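Local atomic coordinates of myosin IE heavy chain (Dictyostelium discoideum, PDB entry 1LKX), a protein that binds actin and hydrolyses ATP with actin activation as a single-headed myosin motor, and may move membranes relative to actin filaments. Residues I431-I436 with V617-A622; G623-I628 with R680-L685; F199-Q204 with G244-I249. All coordinates share one frame; numbering follows the deposited sequence.

Interaction 1: I431-I436 with V617-A622; sequences IEWKNI and VRVRRA
I436 carries the largest buried area of the contact, and its two branches do different work against the helix of V617-A622. CG1 stands anti to the carbonyl carbon (chi1 -47°) and continues extended, which sends CD1 at the helix backbone, 3.2 Å from CA of V619. That methyl also packs on V619 CG2 at 3.7 Å and on A622 CB at 3.8 Å. The other branch, CG2, lies across the aliphatic part of R618, 3.4 Å from its CD. Since R618, V619 and A622 follow one another at steps of one and three residues, they form a single helical face, and I436 spans it.

A622, second in buried area, points its CB toward the loop. There it meets W433 CH2 at 3.4 Å and, on the exposed flank, CE of K434 at 3.8 Å. By position and family, the loop after helix 398-430 corresponds to the relay loop of the myosin motor and helix 614-622 to the SH1 helix, so the contact links the end of the relay helix to the segment that enters the converter.

The indole of W433 reaches in with its six-membered end. It presents its edge to the C-terminal part of the helix: the carbonyl O of A622 lies near the ring plane, 3.2 Å from CZ3, and that of V619 lies in the plane, 3.8 Å from CH2. An alanine here is likely to open a gap beside the A622 methyl and take the ring edge away from the two carbonyls. The W433 ring also meets that of Y426 of the relay helix, which R620 touches too. A salt bridge from R620 to E422 ties the two helices directly.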
loop_
_atom_site.group_PDB
_atom_site.type_symbol
_atom_site.label_atom_id
_atom_site.label_comp_id
_atom_site.label_asym_id
_atom_site.label_seq_id
_atom_site.Cartn_x
_atom_site.Cartn_y
_atom_site.Cartn_z
ATOM N N ILE A 431 16.515 -21.016 25.974
ATOM C CA ILE A 431 15.341 -21.858 26.161
ATOM C C ILE A 431 15.358 -23.005 25.164
ATOM O O ILE A 431 14.856 -22.861 24.052
ATOM C CB ILE A 431 14.030 -21.072 25.951
ATOM C CG1 ILE A 431 14.007 -19.831 26.846
ATOM C CG2 ILE A 431 12.840 -21.977 26.249
ATOM C CD1 ILE A 431 14.080 -20.141 28.321
ATOM N N GLU A 432 15.946 -24.131 25.569
ATOM C CA GLU A 432 16.037 -25.332 24.736
ATOM C C GLU A 432 15.136 -25.136 23.532
ATOM O O GLU A 432 13.907 -25.116 23.662
ATOM C CB GLU A 432 15.591 -26.556 25.538
ATOM C CG GLU A 432 16.342 -26.736 26.859
ATOM C CD GLU A 432 17.721 -27.374 26.696
ATOM O OE1 GLU A 432 17.790 -28.617 26.558
ATOM O OE2 GLU A 432 18.734 -26.634 26.706
ATOM N N TRP A 433 15.743 -24.977 22.362
ATOM C CA TRP A 433 14.966 -24.723 21.164
ATOM C C TRP A 433 15.385 -25.490 19.916
ATOM O O TRP A 433 16.551 -25.477 19.522
ATOM C CB TRP A 433 14.986 -23.209 20.875
ATOM C CG TRP A 433 14.076 -22.782 19.757
ATOM C CD1 TRP A 433 14.444 -22.309 18.530
ATOM C CD2 TRP A 433 12.649 -22.853 19.749
ATOM N NE1 TRP A 433 13.333 -22.086 17.757
ATOM C CE2 TRP A 433 12.218 -22.413 18.481
ATOM C CE3 TRP A 433 11.693 -23.248 20.691
ATOM C CZ2 TRP A 433 10.871 -22.358 18.131
ATOM C CZ3 TRP A 433 10.356 -23.193 20.343
ATOM C CH2 TRP A 433 9.956 -22.751 19.072
ATOM N N LYS A 434 14.424 -26.166 19.296
ATOM C CA LYS A 434 14.695 -26.882 18.059
ATOM C C LYS A 434 14.519 -25.847 16.952
ATOM O O LYS A 434 13.390 -25.550 16.538
ATOM C CB LYS A 434 13.718 -28.048 17.870
ATOM C CG LYS A 434 12.287 -27.775 18.302
ATOM C CD LYS A 434 11.435 -29.019 18.090
ATOM C CE LYS A 434 10.172 -28.988 18.928
ATOM N NZ LYS A 434 10.475 -29.057 20.383
ATOM N N ASN A 435 15.642 -25.285 16.499
ATOM C CA ASN A 435 15.640 -24.257 15.461
ATOM C C ASN A 435 14.749 -24.596 14.264
ATOM O O ASN A 435 15.120 -25.396 13.407
ATOM C CB ASN A 435 17.073 -23.999 14.979
ATOM C CG ASN A 435 17.276 -22.575 14.448
ATOM O OD1 ASN A 435 18.312 -22.263 13.848
ATOM N ND2 ASN A 435 16.291 -21.703 14.681
ATOM N N ILE A 436 13.570 -23.981 14.215
ATOM C CA ILE A 436 12.627 -24.192 13.120
ATOM C C ILE A 436 13.065 -23.276 11.984
ATOM O O ILE A 436 12.855 -22.064 12.048
ATOM C CB ILE A 436 11.195 -23.814 13.545
ATOM C CG1 ILE A 436 10.887 -24.429 14.910
ATOM C CG2 ILE A 436 10.198 -24.309 12.517
ATOM C CD1 ILE A 436 9.491 -24.158 15.408
ATOM N N VAL A 617 2.861 -21.544 12.176
ATOM C CA VAL A 617 2.132 -22.467 13.030
ATOM C C VAL A 617 3.171 -23.325 13.726
ATOM O O VAL A 617 3.076 -23.600 14.918
ATOM C CB VAL A 617 1.221 -23.410 12.216
ATOM C CG1 VAL A 617 0.173 -24.018 13.117
ATOM C CG2 VAL A 617 0.570 -22.666 11.088
ATOM N N ARG A 618 4.177 -23.742 12.971
ATOM C CA ARG A 618 5.229 -24.575 13.521
ATOM C C ARG A 618 5.882 -23.871 14.710
ATOM O O ARG A 618 5.840 -24.383 15.828
ATOM C CB ARG A 618 6.257 -24.895 12.433
ATOM C CG ARG A 618 7.067 -26.161 12.681
ATOM C CD ARG A 618 7.903 -26.550 11.457
ATOM N NE ARG A 618 7.069 -26.711 10.265
ATOM C CZ ARG A 618 6.212 -27.711 10.072
ATOM N NH1 ARG A 618 6.068 -28.659 10.988
ATOM N NH2 ARG A 618 5.482 -27.758 8.964
ATOM N N VAL A 619 6.468 -22.698 14.482
ATOM C CA VAL A 619 7.113 -21.953 15.563
ATOM C C VAL A 619 6.140 -21.772 16.719
ATOM O O VAL A 619 6.455 -22.103 17.858
ATOM C CB VAL A 619 7.593 -20.547 15.098
ATOM C CG1 VAL A 619 7.835 -19.648 16.301
ATOM C CG2 VAL A 619 8.867 -20.669 14.303
ATOM N N ARG A 620 4.956 -21.251 16.414
ATOM C CA ARG A 620 3.924 -21.007 17.420
ATOM C C ARG A 620 3.708 -22.247 18.300
ATOM O O ARG A 620 3.439 -22.145 19.503
ATOM C CB ARG A 620 2.614 -20.622 16.731
ATOM C CG ARG A 620 1.632 -19.873 17.619
ATOM C CD ARG A 620 2.164 -18.499 17.986
ATOM N NE ARG A 620 3.275 -18.565 18.931
ATOM C CZ ARG A 620 4.286 -17.702 18.943
ATOM N NH1 ARG A 620 4.330 -16.715 18.055
ATOM N NH2 ARG A 620 5.244 -17.810 19.855
ATOM N N ARG A 621 3.815 -23.420 17.692
ATOM C CA ARG A 621 3.663 -24.646 18.448
ATOM C C ARG A 621 4.867 -24.781 19.371
ATOM O O ARG A 621 4.812 -24.350 20.523
ATOM C CB ARG A 621 3.563 -25.842 17.507
ATOM C CG ARG A 621 2.148 -26.138 17.078
ATOM C CD ARG A 621 2.111 -27.328 16.169
ATOM N NE ARG A 621 0.771 -27.889 16.083
ATOM C CZ ARG A 621 0.138 -28.464 17.100
ATOM N NH1 ARG A 621 -1.084 -28.950 16.929
ATOM N NH2 ARG A 621 0.727 -28.553 18.285
ATOM N N ALA A 622 5.956 -25.352 18.860
ATOM C CA ALA A 622 7.174 -25.542 19.642
ATOM C C ALA A 622 7.438 -24.403 20.630
ATOM O O ALA A 622 7.920 -24.633 21.741
ATOM C CB ALA A 622 8.368 -25.705 18.700
#

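Interaction 2: G623-I628 with R680-L685; sequences GFAGRI and RNPTTL. Unlike the reference sequence in segment 680-685: N681 (reference Ile), T683 (reference Arg).
A625 joins the start of the converter to R680, the residue directly after strand 677-679, through one backbone hydrogen bond, A625 N to R680 O, 2.6 Å long with an N-H...O angle of 134°. A625 also belongs to a classic beta bulge, since it and G626 both face I679 of that strand. The converter is assigned from the myosin fold, where it follows the SH1 helix.

The charged-aromatic part pairs F624 with R680. CG of R680 is anti to its backbone N and the chain turns at chi3 (-63°), which brings one face of the guanidinium over the ring's CD2 side, the two side chains crossing at a slant; F624 CD2 sits 3.8 Å above the guanidinium plane, over its centre. The two planes are 51° apart, so the groups are tilted and not stacked flat. The backbone N of R680 comes to the ring edge, in its plane, 3.4 Å from F624 CD2.

Each segment also has a side-chain hydrogen bond of its own. R627 NH2 donates to F624 O and its NH1 forms a salt bridge with E425 of the relay helix; N681 ND2 donates to T683 OG1, both residues differing here from the reference sequence.

Apolar contacts complete the set. A625 CB lies 4.4 Å from CD of P682, and I628 CD1 and L685 CD2 meet tip to tip at 4.1 Å.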
loop_
_atom_site.group_PDB
_atom_site.type_symbol
_atom_site.label_atom_id
_atom_site.label_comp_id
_atom_site.label_asym_id
_atom_site.label_seq_id
_atom_site.Cartn_x
_atom_site.Cartn_y
_atom_site.Cartn_z
ATOM N N GLY A 623 7.112 -23.180 20.220
ATOM C CA GLY A 623 7.330 -22.010 21.060
ATOM C C GLY A 623 6.349 -21.816 22.202
ATOM O O GLY A 623 5.514 -22.680 22.465
ATOM N N PHE A 624 6.450 -20.672 22.878
ATOM C CA PHE A 624 5.576 -20.362 24.008
ATOM C C PHE A 624 4.675 -19.156 23.752
ATOM O O PHE A 624 5.049 -18.234 23.034
ATOM C CB PHE A 624 6.411 -20.101 25.265
ATOM C CG PHE A 624 7.373 -21.206 25.596
ATOM C CD1 PHE A 624 8.560 -21.351 24.888
ATOM C CD2 PHE A 624 7.090 -22.107 26.619
ATOM C CE1 PHE A 624 9.458 -22.381 25.195
ATOM C CE2 PHE A 624 7.980 -23.140 26.933
ATOM C CZ PHE A 624 9.165 -23.277 26.221
ATOM N N ALA A 625 3.491 -19.168 24.355
ATOM C CA ALA A 625 2.530 -18.081 24.198
ATOM C C ALA A 625 3.202 -16.751 24.454
ATOM O O ALA A 625 3.586 -16.061 23.519
ATOM C CB ALA A 625 1.369 -18.263 25.155
ATOM N N GLY A 626 3.345 -16.395 25.726
ATOM C CA GLY A 626 3.978 -15.134 26.070
ATOM C C GLY A 626 5.301 -15.299 26.800
ATOM O O GLY A 626 5.495 -16.272 27.534
ATOM N N ARG A 627 6.211 -14.348 26.589
ATOM C CA ARG A 627 7.529 -14.352 27.228
ATOM C C ARG A 627 7.681 -13.082 28.048
ATOM O O ARG A 627 8.487 -12.213 27.723
ATOM C CB ARG A 627 8.652 -14.427 26.182
ATOM C CG ARG A 627 8.718 -13.262 25.192
ATOM C CD ARG A 627 7.494 -13.222 24.288
ATOM N NE ARG A 627 7.199 -14.534 23.718
ATOM C CZ ARG A 627 8.028 -15.211 22.931
ATOM N NH1 ARG A 627 9.209 -14.698 22.614
ATOM N NH2 ARG A 627 7.679 -16.404 22.465
ATOM N N ILE A 628 6.895 -12.986 29.116
ATOM C CA ILE A 628 6.919 -11.816 29.984
ATOM C C ILE A 628 8.260 -11.685 30.697
ATOM O O ILE A 628 8.728 -12.613 31.357
ATOM C CB ILE A 628 5.775 -11.867 31.036
ATOM C CG1 ILE A 628 4.443 -12.190 30.339
ATOM C CG2 ILE A 628 5.679 -10.524 31.763
ATOM C CD1 ILE A 628 3.244 -12.337 31.270
ATOM N N ARG A 680 3.925 -21.411 27.776
ATOM C CA ARG A 680 3.449 -22.034 26.548
ATOM C C ARG A 680 2.064 -21.698 26.017
ATOM O O ARG A 680 1.944 -21.109 24.949
ATOM C CB ARG A 680 3.576 -23.549 26.644
ATOM C CG ARG A 680 3.204 -24.254 25.354
ATOM C CD ARG A 680 3.705 -25.692 25.309
ATOM N NE ARG A 680 5.167 -25.799 25.340
ATOM C CZ ARG A 680 5.901 -25.855 26.449
ATOM N NH1 ARG A 680 5.322 -25.813 27.640
ATOM N NH2 ARG A 680 7.219 -25.972 26.370
ATOM N N ASN A 681 1.014 -22.081 26.732
ATOM C CA ASN A 681 -0.336 -21.812 26.242
ATOM C C ASN A 681 -0.916 -20.495 26.763
ATOM O O ASN A 681 -0.444 -19.961 27.765
ATOM C CB ASN A 681 -1.264 -22.971 26.618
ATOM C CG ASN A 681 -2.440 -23.115 25.660
ATOM O OD1 ASN A 681 -2.264 -23.481 24.493
ATOM N ND2 ASN A 681 -3.644 -22.816 26.146
ATOM N N PRO A 682 -1.940 -19.944 26.075
ATOM C CA PRO A 682 -2.573 -18.686 26.487
ATOM C C PRO A 682 -3.193 -18.813 27.867
ATOM O O PRO A 682 -2.802 -18.124 28.812
ATOM C CB PRO A 682 -3.645 -18.469 25.420
ATOM C CG PRO A 682 -3.052 -19.082 24.221
ATOM C CD PRO A 682 -2.468 -20.367 24.765
ATOM N N THR A 683 -4.171 -19.709 27.959
ATOM C CA THR A 683 -4.896 -19.970 29.194
ATOM C C THR A 683 -4.027 -19.908 30.455
ATOM O O THR A 683 -4.335 -19.156 31.385
ATOM C CB THR A 683 -5.587 -21.340 29.122
ATOM O OG1 THR A 683 -4.593 -22.369 29.038
ATOM C CG2 THR A 683 -6.498 -21.407 27.889
ATOM N N THR A 684 -2.946 -20.686 30.489
ATOM C CA THR A 684 -2.056 -20.695 31.653
ATOM C C THR A 684 -1.386 -19.335 31.894
ATOM O O THR A 684 -0.360 -19.237 32.568
ATOM C CB THR A 684 -0.972 -21.814 31.536
ATOM O OG1 THR A 684 -0.372 -21.791 30.236
ATOM C CG2 THR A 684 -1.597 -23.178 31.772
ATOM N N LEU A 685 -1.993 -18.290 31.340
ATOM C CA LEU A 685 -1.507 -16.924 31.485
ATOM C C LEU A 685 -2.730 -16.054 31.785
ATOM O O LEU A 685 -2.630 -15.031 32.463
ATOM C CB LEU A 685 -0.818 -16.465 30.196
ATOM C CG LEU A 685 0.190 -15.314 30.278
ATOM C CD1 LEU A 685 0.910 -15.209 28.944
ATOM C CD2 LEU A 685 -0.501 -14.003 30.634
#

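Interaction 3: F199-Q204 with G244-I249; sequences FHIFYQ and GEFKII
I201 and Q204 of helix 200-206 pack on helix 242-255 in what corresponds to the upper 50 kDa part of the myosin motor. The two short helical segments cross at -113°, with axes 9.6 Å apart at their closest, a steep crossing that confines the contact to a few side chains.

I201 comes first. Its CG1 is anti to the backbone N (chi1 -167°), which carries CD1 to the other helix: it lies 4.1 Å from I249 CD1, crossing that chain obliquely, and near the plane of the F246 ring at its edge, 4.4 Å from CE1. W267 and L270 of helix 260-276 and F146 of helix 127-147 also touch I201, so four helices meet in this buried patch.

One turn on, Q204 has the largest buried area of the contact. Its carbonyl O is 3.5 Å from CB of F246, while the side chain, extended beyond CG, crosses E245 at a slant. The planes of the Q204 amide and the E245 carboxylate are only 16° apart, but the E245 chain bends at chi2 and leads its carboxylate away, leaving the aliphatic carbon to touch: Q204 NE2 is 3.0 Å from E245 CG.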
loop_
_atom_site.group_PDB
_atom_site.type_symbol
_atom_site.label_atom_id
_atom_site.label_comp_id
_atom_site.label_asym_id
_atom_site.label_seq_id
_atom_site.Cartn_x
_atom_site.Cartn_y
_atom_site.Cartn_z
ATOM N N PHE A 199 -7.367 6.307 -13.625
ATOM C CA PHE A 199 -7.893 6.594 -12.295
ATOM C C PHE A 199 -9.403 6.872 -12.315
ATOM O O PHE A 199 -9.929 7.524 -13.222
ATOM C CB PHE A 199 -7.148 7.768 -11.667
ATOM C CG PHE A 199 -5.724 7.462 -11.344
ATOM C CD1 PHE A 199 -4.710 7.889 -12.174
ATOM C CD2 PHE A 199 -5.400 6.693 -10.224
ATOM C CE1 PHE A 199 -3.386 7.559 -11.902
ATOM C CE2 PHE A 199 -4.086 6.357 -9.943
ATOM C CZ PHE A 199 -3.073 6.791 -10.785
ATOM N N HIS A 200 -10.093 6.367 -11.299
ATOM C CA HIS A 200 -11.534 6.506 -11.218
ATOM C C HIS A 200 -12.070 7.902 -11.457
ATOM O O HIS A 200 -12.836 8.125 -12.394
ATOM C CB HIS A 200 -12.044 6.006 -9.865
ATOM C CG HIS A 200 -11.787 4.554 -9.623
ATOM N ND1 HIS A 200 -11.654 3.642 -10.648
ATOM C CD2 HIS A 200 -11.650 3.855 -8.473
ATOM C CE1 HIS A 200 -11.440 2.441 -10.139
ATOM N NE2 HIS A 200 -11.433 2.543 -8.820
ATOM N N ILE A 201 -11.674 8.836 -10.600
ATOM C CA ILE A 201 -12.147 10.207 -10.682
ATOM C C ILE A 201 -12.395 10.696 -12.108
ATOM O O ILE A 201 -13.409 11.320 -12.370
ATOM C CB ILE A 201 -11.178 11.161 -9.952
ATOM C CG1 ILE A 201 -11.828 12.528 -9.771
ATOM C CG2 ILE A 201 -9.884 11.280 -10.721
ATOM C CD1 ILE A 201 -13.073 12.488 -8.963
ATOM N N PHE A 202 -11.490 10.399 -13.030
ATOM C CA PHE A 202 -11.656 10.837 -14.407
ATOM C C PHE A 202 -12.994 10.394 -14.953
ATOM O O PHE A 202 -13.780 11.210 -15.412
ATOM C CB PHE A 202 -10.551 10.273 -15.303
ATOM C CG PHE A 202 -9.236 10.983 -15.177
ATOM C CD1 PHE A 202 -9.130 12.330 -15.464
ATOM C CD2 PHE A 202 -8.097 10.293 -14.795
ATOM C CE1 PHE A 202 -7.909 12.977 -15.372
ATOM C CE2 PHE A 202 -6.873 10.928 -14.700
ATOM C CZ PHE A 202 -6.776 12.271 -14.989
ATOM N N TYR A 203 -13.259 9.096 -14.902
ATOM C CA TYR A 203 -14.513 8.560 -15.414
ATOM C C TYR A 203 -15.712 9.040 -14.626
ATOM O O TYR A 203 -16.743 9.362 -15.194
ATOM C CB TYR A 203 -14.467 7.042 -15.398
ATOM C CG TYR A 203 -13.297 6.495 -16.156
ATOM C CD1 TYR A 203 -12.051 6.380 -15.562
ATOM C CD2 TYR A 203 -13.430 6.121 -17.479
ATOM C CE1 TYR A 203 -10.957 5.896 -16.279
ATOM C CE2 TYR A 203 -12.352 5.641 -18.203
ATOM C CZ TYR A 203 -11.119 5.526 -17.601
ATOM O OH TYR A 203 -10.069 5.007 -18.323
ATOM N N GLN A 204 -15.564 9.101 -13.313
ATOM C CA GLN A 204 -16.651 9.521 -12.450
ATOM C C GLN A 204 -17.022 10.990 -12.634
ATOM O O GLN A 204 -18.193 11.358 -12.563
ATOM C CB GLN A 204 -16.273 9.227 -11.001
ATOM C CG GLN A 204 -15.724 7.823 -10.837
ATOM C CD GLN A 204 -15.471 7.447 -9.403
ATOM O OE1 GLN A 204 -15.009 8.261 -8.611
ATOM N NE2 GLN A 204 -15.756 6.195 -9.062
ATOM N N GLY A 244 -23.047 7.393 -9.597
ATOM C CA GLY A 244 -23.477 7.431 -8.214
ATOM C C GLY A 244 -22.323 7.660 -7.279
ATOM O O GLY A 244 -22.465 8.299 -6.235
ATOM N N GLU A 245 -21.170 7.134 -7.668
ATOM C CA GLU A 245 -19.963 7.255 -6.875
ATOM C C GLU A 245 -19.469 8.706 -6.766
ATOM O O GLU A 245 -19.023 9.148 -5.707
ATOM C CB GLU A 245 -18.871 6.372 -7.480
ATOM C CG GLU A 245 -17.587 6.390 -6.701
ATOM C CD GLU A 245 -17.797 5.961 -5.278
ATOM O OE1 GLU A 245 -17.491 6.767 -4.371
ATOM O OE2 GLU A 245 -18.269 4.822 -5.076
ATOM N N PHE A 246 -19.553 9.445 -7.863
ATOM C CA PHE A 246 -19.099 10.824 -7.865
ATOM C C PHE A 246 -19.819 11.655 -6.819
ATOM O O PHE A 246 -19.234 12.546 -6.221
ATOM C CB PHE A 246 -19.313 11.447 -9.237
ATOM C CG PHE A 246 -18.835 12.866 -9.335
ATOM C CD1 PHE A 246 -17.477 13.158 -9.352
ATOM C CD2 PHE A 246 -19.746 13.916 -9.402
ATOM C CE1 PHE A 246 -17.025 14.478 -9.435
ATOM C CE2 PHE A 246 -19.309 15.237 -9.484
ATOM C CZ PHE A 246 -17.944 15.518 -9.500
ATOM N N LYS A 247 -21.096 11.375 -6.605
ATOM C CA LYS A 247 -21.858 12.121 -5.620
ATOM C C LYS A 247 -21.293 11.915 -4.219
ATOM O O LYS A 247 -21.336 12.820 -3.392
ATOM C CB LYS A 247 -23.326 11.707 -5.657
ATOM C CG LYS A 247 -24.047 12.111 -6.934
ATOM C CD LYS A 247 -25.574 12.090 -6.752
ATOM C CE LYS A 247 -26.147 10.673 -6.593
ATOM N NZ LYS A 247 -26.097 9.865 -7.852
ATOM N N ILE A 248 -20.756 10.726 -3.960
ATOM C CA ILE A 248 -20.176 10.402 -2.655
ATOM C C ILE A 248 -18.903 11.200 -2.410
ATOM O O ILE A 248 -18.720 11.791 -1.351
ATOM C CB ILE A 248 -19.815 8.911 -2.560
ATOM C CG1 ILE A 248 -21.047 8.056 -2.874
ATOM C CG2 ILE A 248 -19.265 8.597 -1.191
ATOM C CD1 ILE A 248 -22.218 8.285 -1.953
ATOM N N ILE A 249 -18.022 11.192 -3.402
ATOM C CA ILE A 249 -16.755 11.907 -3.340
ATOM C C ILE A 249 -16.976 13.375 -3.021
ATOM O O ILE A 249 -16.292 13.946 -2.177
ATOM C CB ILE A 249 -16.026 11.816 -4.680
ATOM C CG1 ILE A 249 -15.782 10.349 -5.023
ATOM C CG2 ILE A 249 -14.737 12.596 -4.624
ATOM C CD1 ILE A 249 -15.369 10.127 -6.453
#

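Following the chain from the N terminus, interaction 3 closes a loop of 39 residues between helices 200-206 and 242-255. Interaction 1 then closes a much longer excursion, from the loop after helix 398-430 back to helix 614-622. Interaction 2 opens at the next residue, G623, and closes a 51-residue loop at the residues leading from strand 677-679 into helix 683-689. The three are in series, none nesting or crossing. Interactions 1 and 2 touch, with W433 CH2 3.1 Å from G623 N and I431 CG2 3.6 Å from F624 CE1, so relay loop, SH1 helix and converter form one continuous junction. Interaction 3 lies about 50 Å from interaction 1 between centres, across the chain's centre.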